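PDB 5ZVV: AimR transcriptional regulator from Bacillus phage phi3T, which activates transcription of the phage aimX locus as a homodimer, apparently favouring lysis until the arbitrium peptide converts it to an inactive monomer and lysogeny follows. Local coordinates for residues 178-183 and 187-192; 193-198 and 215-220; 200-205 and 235-240. One frame throughout, in Å; residues are numbered along the deposited sequence.

Contact 1 of 3, residues 178-183 and 187-192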
loop_
_atom_site.group_PDB
_atom_site.type_symbol
_atom_site.label_atom_id
_atom_site.label_comp_id
_atom_site.label_asym_id
_atom_site.label_seq_id
_atom_site.Cartn_x
_atom_site.Cartn_y
_atom_site.Cartn_z
ATOM N N ASP A 178 -4.385 -21.739 12.434
ATOM C CA ASP A 178 -4.329 -23.189 12.598
ATOM C C ASP A 178 -2.895 -23.687 12.730
ATOM O O ASP A 178 -2.662 -24.743 13.329
ATOM C CB ASP A 178 -5.025 -23.878 11.426
ATOM C CG ASP A 178 -6.536 -23.787 11.512
ATOM O OD1 ASP A 178 -7.042 -23.275 12.532
ATOM O OD2 ASP A 178 -7.218 -24.228 10.560
ATOM N N ASP A 179 -1.926 -22.948 12.185
ATOM C CA ASP A 179 -0.525 -23.309 12.358
ATOM C C ASP A 179 -0.042 -23.122 13.787
ATOM O O ASP A 179 1.045 -23.606 14.122
ATOM C CB ASP A 179 0.355 -22.487 11.415
ATOM C CG ASP A 179 0.034 -22.730 9.954
ATOM O OD1 ASP A 179 -0.849 -23.566 9.669
ATOM O OD2 ASP A 179 0.666 -22.083 9.093
ATOM N N LEU A 180 -0.817 -22.433 14.635
ATOM C CA LEU A 180 -0.438 -22.154 16.016
ATOM C C LEU A 180 -1.088 -23.155 16.950
ATOM O O LEU A 180 -2.303 -23.382 16.853
ATOM C CB LEU A 180 -0.859 -20.742 16.415
ATOM C CG LEU A 180 -0.212 -19.567 15.692
ATOM C CD1 LEU A 180 -0.838 -18.267 16.168
ATOM C CD2 LEU A 180 1.285 -19.567 15.932
ATOM N N PRO A 181 -0.335 -23.770 17.855
ATOM C CA PRO A 181 -0.961 -24.606 18.881
ATOM C C PRO A 181 -1.751 -23.754 19.862
ATOM O O PRO A 181 -1.490 -22.564 20.047
ATOM C CB PRO A 181 0.229 -25.289 19.564
ATOM C CG PRO A 181 1.369 -24.354 19.336
ATOM C CD PRO A 181 1.131 -23.732 17.988
ATOM N N GLU A 182 -2.745 -24.382 20.479
ATOM C CA GLU A 182 -3.579 -23.695 21.454
ATOM C C GLU A 182 -2.764 -23.327 22.689
ATOM O O GLU A 182 -1.854 -24.051 23.095
ATOM C CB GLU A 182 -4.761 -24.576 21.860
ATOM C CG GLU A 182 -5.580 -25.095 20.692
ATOM C CD GLU A 182 -6.319 -23.991 19.965
ATOM O OE1 GLU A 182 -6.955 -23.148 20.635
ATOM O OE2 GLU A 182 -6.260 -23.965 18.720
ATOM N N GLY A 183 -3.095 -22.195 23.287
ATOM C CA GLY A 183 -2.483 -21.812 24.540
ATOM C C GLY A 183 -2.377 -20.306 24.680
ATOM O O GLY A 183 -3.010 -19.540 23.959
ATOM N N GLU A 187 -3.721 -17.170 22.128
ATOM C CA GLU A 187 -4.773 -16.249 22.553
ATOM C C GLU A 187 -4.281 -14.805 22.548
ATOM O O GLU A 187 -5.023 -13.888 22.168
ATOM C CB GLU A 187 -5.286 -16.642 23.940
ATOM C CG GLU A 187 -5.915 -18.024 23.987
ATOM C CD GLU A 187 -7.063 -18.165 23.010
ATOM O OE1 GLU A 187 -8.037 -17.388 23.116
ATOM O OE2 GLU A 187 -6.985 -19.042 22.126
ATOM N N SER A 188 -3.031 -14.585 22.966
ATOM C CA SER A 188 -2.459 -13.240 22.919
ATOM C C SER A 188 -2.425 -12.713 21.488
ATOM O O SER A 188 -2.871 -11.589 21.208
ATOM C CB SER A 188 -1.055 -13.255 23.529
ATOM O OG SER A 188 -0.578 -11.942 23.769
ATOM N N PHE A 189 -1.910 -13.526 20.561
ATOM C CA PHE A 189 -1.873 -13.128 19.158
ATOM C C PHE A 189 -3.277 -12.884 18.622
ATOM O O PHE A 189 -3.498 -11.953 17.835
ATOM C CB PHE A 189 -1.157 -14.195 18.331
ATOM C CG PHE A 189 0.324 -14.270 18.589
ATOM C CD1 PHE A 189 0.952 -13.332 19.397
ATOM C CD2 PHE A 189 1.092 -15.270 18.011
ATOM C CE1 PHE A 189 2.313 -13.392 19.634
ATOM C CE2 PHE A 189 2.460 -15.333 18.239
ATOM C CZ PHE A 189 3.069 -14.394 19.053
ATOM N N LYS A 190 -4.241 -13.709 19.043
ATOM C CA LYS A 190 -5.625 -13.505 18.633
ATOM C C LYS A 190 -6.121 -12.129 19.052
ATOM O O LYS A 190 -6.733 -11.409 18.257
ATOM C CB LYS A 190 -6.522 -14.598 19.219
ATOM C CG LYS A 190 -6.528 -15.912 18.444
ATOM C CD LYS A 190 -7.476 -16.911 19.097
ATOM C CE LYS A 190 -7.454 -18.261 18.396
ATOM N NZ LYS A 190 -8.260 -19.271 19.140
ATOM N N SER A 191 -5.863 -11.742 20.302
ATOM C CA SER A 191 -6.288 -10.418 20.749
ATOM C C SER A 191 -5.613 -9.317 19.936
ATOM O O SER A 191 -6.268 -8.346 19.528
ATOM C CB SER A 191 -6.002 -10.254 22.241
ATOM O OG SER A 191 -4.614 -10.343 22.507
ATOM N N ARG A 192 -4.308 -9.460 19.675
ATOM C CA ARG A 192 -3.598 -8.485 18.845
ATOM C C ARG A 192 -4.282 -8.300 17.494
ATOM O O ARG A 192 -4.685 -7.185 17.125
ATOM C CB ARG A 192 -2.147 -8.925 18.638
ATOM C CG ARG A 192 -1.223 -8.804 19.840
ATOM C CD ARG A 192 0.164 -9.290 19.442
ATOM N NE ARG A 192 1.150 -9.230 20.515
ATOM C CZ ARG A 192 1.951 -8.192 20.740
ATOM N NH1 ARG A 192 1.872 -7.112 19.976
ATOM N NH2 ARG A 192 2.826 -8.235 21.733
#
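Gly183 and Glu187 supply the polar join between the 178-183 loop and helix 184-203. Gly183 sits at the N-cap, and its carbonyl O accepts the N-H of Glu187 over 3.1 Å, with an N-H...O angle of 162°; this is the first-turn bond of the helix. Glu187 also lays its side chain over the same carbonyl, CG standing 3.3 Å from Gly183 O. That approach follows from the torsions: CG lies beside the backbone N (chi1 -62°), and a bend at chi2 then brings the carboxylate round to the lysine tip of Lys190.

There the charge of Glu187 finds its partner. Lys190 NZ, at the end of a fully extended chain, meets Glu187 OE2 on its syn side at 3.3 Å, a salt bridge between residues one helical turn apart. Glu182 OE1 is 4.4 Å from that same NZ, beyond a salt bridge, although the lysine would probably still ease the closeness of the two carboxylates. The direct partner of Glu182 is Lys186, which binds its OE2 and also donates to the carbonyl of Leu180, tying the loop to the first turn twice. Deeper in the helix, Ser188 O accepts from both Arg192 N and Ser191 OG.

The apolar half of the contact is a single touch, Leu180 CD1 against Phe189 CD2 at 4.0 Å. The methyl comes to the ring edge, near its plane, and the two side chains run at about a right angle. Phe189 also meets the rings of Phe149 and Phe150 from helix 145-161, while Ser188 and Arg192 bind acidic residues of helix 77-88, so the start of helix 184-203 packs against both helices.

Contact 2 of 3, residues 193-198 and 215-220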
loop_
_atom_site.group_PDB
_atom_site.type_symbol
_atom_site.label_atom_id
_atom_site.label_comp_id
_atom_site.label_asym_id
_atom_site.label_seq_id
_atom_site.Cartn_x
_atom_site.Cartn_y
_atom_site.Cartn_z
ATOM N N VAL A 193 -4.417 -9.393 16.737
ATOM C CA VAL A 193 -5.014 -9.314 15.407
ATOM C C VAL A 193 -6.442 -8.793 15.486
ATOM O O VAL A 193 -6.893 -8.056 14.600
ATOM C CB VAL A 193 -4.941 -10.690 14.717
ATOM C CG1 VAL A 193 -5.604 -10.638 13.346
ATOM C CG2 VAL A 193 -3.491 -11.137 14.598
ATOM N N SER A 194 -7.170 -9.145 16.549
ATOM C CA SER A 194 -8.529 -8.643 16.717
ATOM C C SER A 194 -8.542 -7.124 16.800
ATOM O O SER A 194 -9.367 -6.465 16.159
ATOM C CB SER A 194 -9.171 -9.252 17.963
ATOM O OG SER A 194 -9.757 -10.508 17.675
HETATM N N MSE A 195 -7.633 -6.549 17.582
HETATM C CA MSE A 195 -7.607 -5.095 17.685
HETATM C C MSE A 195 -7.205 -4.439 16.366
HETATM O O MSE A 195 -7.820 -3.447 15.938
HETATM C CB MSE A 195 -6.672 -4.649 18.809
HETATM C CG MSE A 195 -7.329 -4.743 20.174
HETATM SE SE MSE A 195 -9.219 -4.225 20.071
HETATM C CE MSE A 195 -8.993 -2.354 19.540
ATOM N N LEU A 196 -6.181 -5.001 15.720
ATOM C CA LEU A 196 -5.730 -4.445 14.447
ATOM C C LEU A 196 -6.858 -4.435 13.418
ATOM O O LEU A 196 -7.121 -3.412 12.772
ATOM C CB LEU A 196 -4.519 -5.229 13.937
ATOM C CG LEU A 196 -3.241 -4.920 14.723
ATOM C CD1 LEU A 196 -2.106 -5.861 14.357
ATOM C CD2 LEU A 196 -2.827 -3.471 14.497
ATOM N N GLU A 197 -7.552 -5.567 13.267
ATOM C CA GLU A 197 -8.660 -5.626 12.322
ATOM C C GLU A 197 -9.826 -4.753 12.761
ATOM O O GLU A 197 -10.573 -4.255 11.912
ATOM C CB GLU A 197 -9.113 -7.071 12.138
ATOM C CG GLU A 197 -8.104 -7.924 11.399
ATOM C CD GLU A 197 -8.514 -9.375 11.326
ATOM O OE1 GLU A 197 -9.256 -9.830 12.223
ATOM O OE2 GLU A 197 -8.095 -10.059 10.368
ATOM N N ALA A 198 -10.003 -4.556 14.070
ATOM C CA ALA A 198 -11.046 -3.651 14.539
ATOM C C ALA A 198 -10.790 -2.229 14.058
ATOM O O ALA A 198 -11.708 -1.551 13.574
ATOM C CB ALA A 198 -11.141 -3.692 16.064
ATOM N N ASN A 215 -15.264 -6.544 20.464
ATOM C CA ASN A 215 -15.889 -7.413 21.452
ATOM C C ASN A 215 -15.158 -8.741 21.557
ATOM O O ASN A 215 -15.000 -9.284 22.654
ATOM C CB ASN A 215 -17.360 -7.631 21.099
ATOM C CG ASN A 215 -18.241 -6.480 21.534
ATOM O OD1 ASN A 215 -18.084 -5.942 22.632
ATOM N ND2 ASN A 215 -19.175 -6.092 20.676
ATOM N N ARG A 216 -14.697 -9.280 20.427
ATOM C CA ARG A 216 -13.954 -10.534 20.486
ATOM C C ARG A 216 -12.631 -10.353 21.225
ATOM O O ARG A 216 -12.226 -11.221 22.012
ATOM C CB ARG A 216 -13.726 -11.080 19.078
ATOM C CG ARG A 216 -13.274 -12.520 19.086
ATOM C CD ARG A 216 -13.425 -13.208 17.747
ATOM N NE ARG A 216 -12.962 -14.588 17.849
ATOM C CZ ARG A 216 -11.729 -14.987 17.552
ATOM N NH1 ARG A 216 -11.392 -16.259 17.693
ATOM N NH2 ARG A 216 -10.835 -14.117 17.104
ATOM N N ALA A 217 -11.953 -9.224 20.996
ATOM C CA ALA A 217 -10.736 -8.930 21.743
ATOM C C ALA A 217 -11.015 -8.864 23.238
ATOM O O ALA A 217 -10.257 -9.418 24.041
ATOM C CB ALA A 217 -10.119 -7.621 21.252
ATOM N N ILE A 218 -12.106 -8.198 23.630
ATOM C CA ILE A 218 -12.470 -8.126 25.045
ATOM C C ILE A 218 -12.758 -9.517 25.596
ATOM O O ILE A 218 -12.423 -9.830 26.745
ATOM C CB ILE A 218 -13.672 -7.182 25.241
ATOM C CG1 ILE A 218 -13.265 -5.732 24.987
ATOM C CG2 ILE A 218 -14.261 -7.334 26.638
ATOM C CD1 ILE A 218 -14.438 -4.802 24.755
ATOM N N GLU A 219 -13.380 -10.378 24.784
ATOM C CA GLU A 219 -13.758 -11.703 25.260
ATOM C C GLU A 219 -12.552 -12.618 25.411
ATOM O O GLU A 219 -12.564 -13.518 26.258
ATOM C CB GLU A 219 -14.787 -12.324 24.311
ATOM C CG GLU A 219 -16.148 -11.634 24.338
ATOM C CD GLU A 219 -16.976 -11.896 23.086
ATOM O OE1 GLU A 219 -16.573 -12.747 22.262
ATOM O OE2 GLU A 219 -18.029 -11.244 22.924
ATOM N N ASN A 220 -11.505 -12.409 24.615
ATOM C CA ASN A 220 -10.331 -13.270 24.646
ATOM C C ASN A 220 -9.183 -12.722 25.483
ATOM O O ASN A 220 -8.166 -13.407 25.627
ATOM C CB ASN A 220 -9.844 -13.543 23.221
ATOM C CG ASN A 220 -10.788 -14.440 22.445
ATOM O OD1 ASN A 220 -11.562 -15.198 23.027
ATOM N ND2 ASN A 220 -10.727 -14.358 21.120
HETATM O O HOH W 1 -8.371 -12.971 16.153
#
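Ala217 presents its methyl to two neighbours at once, Ser194 and Met195 of the facing helix. Its CB lies 3.8 Å from Ser194 CB and 3.7 Å from the SE of Met195, which is selenomethionine here. Ser194 and Ala217 both direct their CB toward the opposite segment, and with such small side chains at the point of nearest approach their CA atoms come within 5.5 Å. Met195 arrives beside this pair: bends at chi2 and chi3 fold its chain back, so that the selenium, rather than the terminal methyl, rests on Ala217.

At the outer margin the contact turns polar. Arg216 CG stands opposite the backbone N across the CA-CB bond (chi1 -166°), and the chain then extends from CG to NE, carrying the guanidinium past the serine toward the level of Lys190. NH2 remains 3.8 Å from Ser194 OG, and a water spans the gap. It lies at the guanidinium edge, in plane, 2.9 Å from Arg216 NH2 in a weak bond, and 3.2 Å from Ser194 OG. Asn220 ND2 is over the centre of one guanidinium face.

Farther out, Ser194 OG makes a weak hydrogen bond to Lys190 O, a turn earlier in its own helix, and Met195 touches Thr233 of helix 224-237.

The local axes pass 8.7 Å apart at 163° between their N-to-C directions. Two consecutive helices, packed closely through small residues, make an antiparallel helical hairpin of the kind found in TPR-like folds, consistent with the TPR clan to which this regulator belongs.

Contact 3 of 3, residues 200-205 and 235-240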
loop_
_atom_site.group_PDB
_atom_site.type_symbol
_atom_site.label_atom_id
_atom_site.label_comp_id
_atom_site.label_asym_id
_atom_site.label_seq_id
_atom_site.Cartn_x
_atom_site.Cartn_y
_atom_site.Cartn_z
ATOM N N ILE A 200 -8.888 -1.406 11.486
ATOM C CA ILE A 200 -9.063 -1.458 10.035
ATOM C C ILE A 200 -10.531 -1.266 9.672
ATOM O O ILE A 200 -10.876 -0.465 8.795
ATOM C CB ILE A 200 -8.525 -2.782 9.468
ATOM C CG1 ILE A 200 -7.003 -2.854 9.593
ATOM C CG2 ILE A 200 -8.949 -2.947 8.018
ATOM C CD1 ILE A 200 -6.426 -4.168 9.115
ATOM N N SER A 201 -11.417 -1.994 10.356
ATOM C CA SER A 201 -12.837 -1.935 10.032
ATOM C C SER A 201 -13.419 -0.566 10.342
ATOM O O SER A 201 -14.218 -0.037 9.561
ATOM C CB SER A 201 -13.591 -3.024 10.792
ATOM O OG SER A 201 -13.089 -4.306 10.453
ATOM N N LEU A 202 -13.035 0.024 11.477
ATOM C CA LEU A 202 -13.521 1.361 11.802
ATOM C C LEU A 202 -13.071 2.376 10.760
ATOM O O LEU A 202 -13.837 3.273 10.384
ATOM C CB LEU A 202 -13.046 1.774 13.197
ATOM C CG LEU A 202 -13.498 3.137 13.733
ATOM C CD1 LEU A 202 -13.655 3.065 15.236
ATOM C CD2 LEU A 202 -12.508 4.243 13.378
ATOM N N ASN A 203 -11.830 2.255 10.283
ATOM C CA ASN A 203 -11.327 3.216 9.310
ATOM C C ASN A 203 -12.109 3.157 8.004
ATOM O O ASN A 203 -12.245 4.177 7.316
ATOM C CB ASN A 203 -9.841 2.975 9.052
ATOM C CG ASN A 203 -9.211 4.072 8.217
ATOM O OD1 ASN A 203 -9.016 5.191 8.692
ATOM N ND2 ASN A 203 -8.883 3.756 6.970
ATOM N N GLU A 204 -12.631 1.985 7.651
ATOM C CA GLU A 204 -13.422 1.807 6.439
ATOM C C GLU A 204 -14.903 2.073 6.659
ATOM O O GLU A 204 -15.707 1.787 5.765
ATOM C CB GLU A 204 -13.232 0.392 5.889
ATOM C CG GLU A 204 -11.828 0.097 5.407
ATOM C CD GLU A 204 -11.594 -1.382 5.192
ATOM O OE1 GLU A 204 -12.533 -2.170 5.432
ATOM O OE2 GLU A 204 -10.474 -1.756 4.784
ATOM N N ASN A 205 -15.278 2.609 7.821
ATOM C CA ASN A 205 -16.675 2.873 8.167
ATOM C C ASN A 205 -17.507 1.590 8.153
ATOM O O ASN A 205 -18.684 1.600 7.784
ATOM C CB ASN A 205 -17.289 3.932 7.244
ATOM C CG ASN A 205 -18.543 4.562 7.826
ATOM O OD1 ASN A 205 -18.657 4.740 9.038
ATOM N ND2 ASN A 205 -19.494 4.896 6.961
ATOM N N GLY A 235 -16.704 2.812 21.400
ATOM C CA GLY A 235 -17.187 4.171 21.563
ATOM C C GLY A 235 -16.988 5.008 20.317
ATOM O O GLY A 235 -17.854 5.804 19.949
ATOM N N ASN A 236 -15.850 4.831 19.642
ATOM C CA ASN A 236 -15.620 5.556 18.396
ATOM C C ASN A 236 -16.632 5.158 17.329
ATOM O O ASN A 236 -17.089 6.005 16.552
ATOM C CB ASN A 236 -14.195 5.322 17.897
ATOM C CG ASN A 236 -13.158 6.028 18.744
ATOM O OD1 ASN A 236 -13.487 6.904 19.539
ATOM N ND2 ASN A 236 -11.897 5.653 18.573
ATOM N N THR A 237 -17.002 3.877 17.274
ATOM C CA THR A 237 -18.016 3.464 16.310
ATOM C C THR A 237 -19.392 4.011 16.651
ATOM O O THR A 237 -20.272 4.011 15.783
ATOM C CB THR A 237 -18.111 1.939 16.210
ATOM O OG1 THR A 237 -18.598 1.408 17.449
ATOM C CG2 THR A 237 -16.764 1.326 15.875
ATOM N N LEU A 238 -19.606 4.467 17.886
ATOM C CA LEU A 238 -20.908 4.998 18.280
ATOM C C LEU A 238 -20.984 6.525 18.276
ATOM O O LEU A 238 -21.998 7.077 18.716
ATOM C CB LEU A 238 -21.287 4.469 19.662
ATOM C CG LEU A 238 -21.547 2.967 19.766
ATOM C CD1 LEU A 238 -21.613 2.549 21.226
ATOM C CD2 LEU A 238 -22.835 2.608 19.037
ATOM N N ILE A 239 -19.959 7.217 17.770
ATOM C CA ILE A 239 -19.862 8.668 17.956
ATOM C C ILE A 239 -21.053 9.388 17.331
ATOM O O ILE A 239 -21.643 10.289 17.941
ATOM C CB ILE A 239 -18.528 9.193 17.390
ATOM C CG1 ILE A 239 -17.362 8.785 18.293
ATOM C CG2 ILE A 239 -18.568 10.708 17.226
ATOM C CD1 ILE A 239 -16.007 9.189 17.756
ATOM N N PHE A 240 -21.427 9.011 16.111
ATOM C CA PHE A 240 -22.473 9.717 15.382
ATOM C C PHE A 240 -23.846 9.071 15.514
ATOM O O PHE A 240 -24.805 9.570 14.919
ATOM C CB PHE A 240 -22.095 9.829 13.903
ATOM C CG PHE A 240 -20.787 10.524 13.669
ATOM C CD1 PHE A 240 -20.719 11.907 13.626
ATOM C CD2 PHE A 240 -19.622 9.795 13.508
ATOM C CE1 PHE A 240 -19.512 12.550 13.419
ATOM C CE2 PHE A 240 -18.413 10.429 13.297
ATOM C CZ PHE A 240 -18.357 11.810 13.253
#
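The C-terminal ends of helices 184-203 and 224-237 meet here in a partly buried contact of the all-helical TPR-clan domain, with helix 207-220 between them in the sequence. Leu202, in the last turn of the first helix, carries the contact. Its CD1 reaches two atoms of the second helix at nearly equal range: Asn236 CB at 3.5 Å and Thr237 CG2 at 3.6 Å. One methyl thus wedges against two adjacent residues, and CA atoms of Leu202 and Thr237 are 6.7 Å apart.

The torsions explain the reach. Leu202 CG points away from its own backbone N (chi1 -178°), which throws the branch out from the helix toward the other segment. In Thr237, CG2 lies beside the backbone N, whereas OG1 sits between N and the carbonyl carbon (chi1 66°). The methyl therefore faces the leucine, and the hydroxyl is left to bind the carbonyl of Ile234 and Arg211 of helix 207-220. Asn236 divides its labour similarly: its CB packs on Leu202, while its amide oxygen OD1 is hydrogen-bonded to Tyr250 of helix 243-252. The touching surface is thus apolar although two of the three residues are polar.

Both helices stop close to this point. The first ends in a Schellman motif, in which Asn205, with positive phi (60°), donates its N-H to Leu202 O at 3.0 Å, and Ser206 N bonds to Ser201 O. In the second, Leu238 is the first residue to leave helical angles, and its N-H bonds to Gly235 O at 3.0 Å.

Packing between helices two apart in the sequence, 184-203 and 224-237, is consistent with a TPR-like superhelix, as the clan of this family suggests.

All three contacts share helix 184-203, and they follow its length from N-terminal to C-terminal end. Contact 1 secures its start to the preceding loop, contact 2 joins its middle to helix 207-220, and contact 3 brings its end against helix 224-237. Centres of contacts 1 and 2 lie 12 Å apart and their residues touch, as where Lys190 CD packs near Arg216 NH1; contacts 2 and 3 are 14 Å apart and contacts 1 and 3 are 25 Å apart. Contact 1 closes before the others open, whereas contacts 2 and 3 alternate along the chain. One helix thus ties the preceding loop and the next two helices together, consistent with the TPR-clan fold.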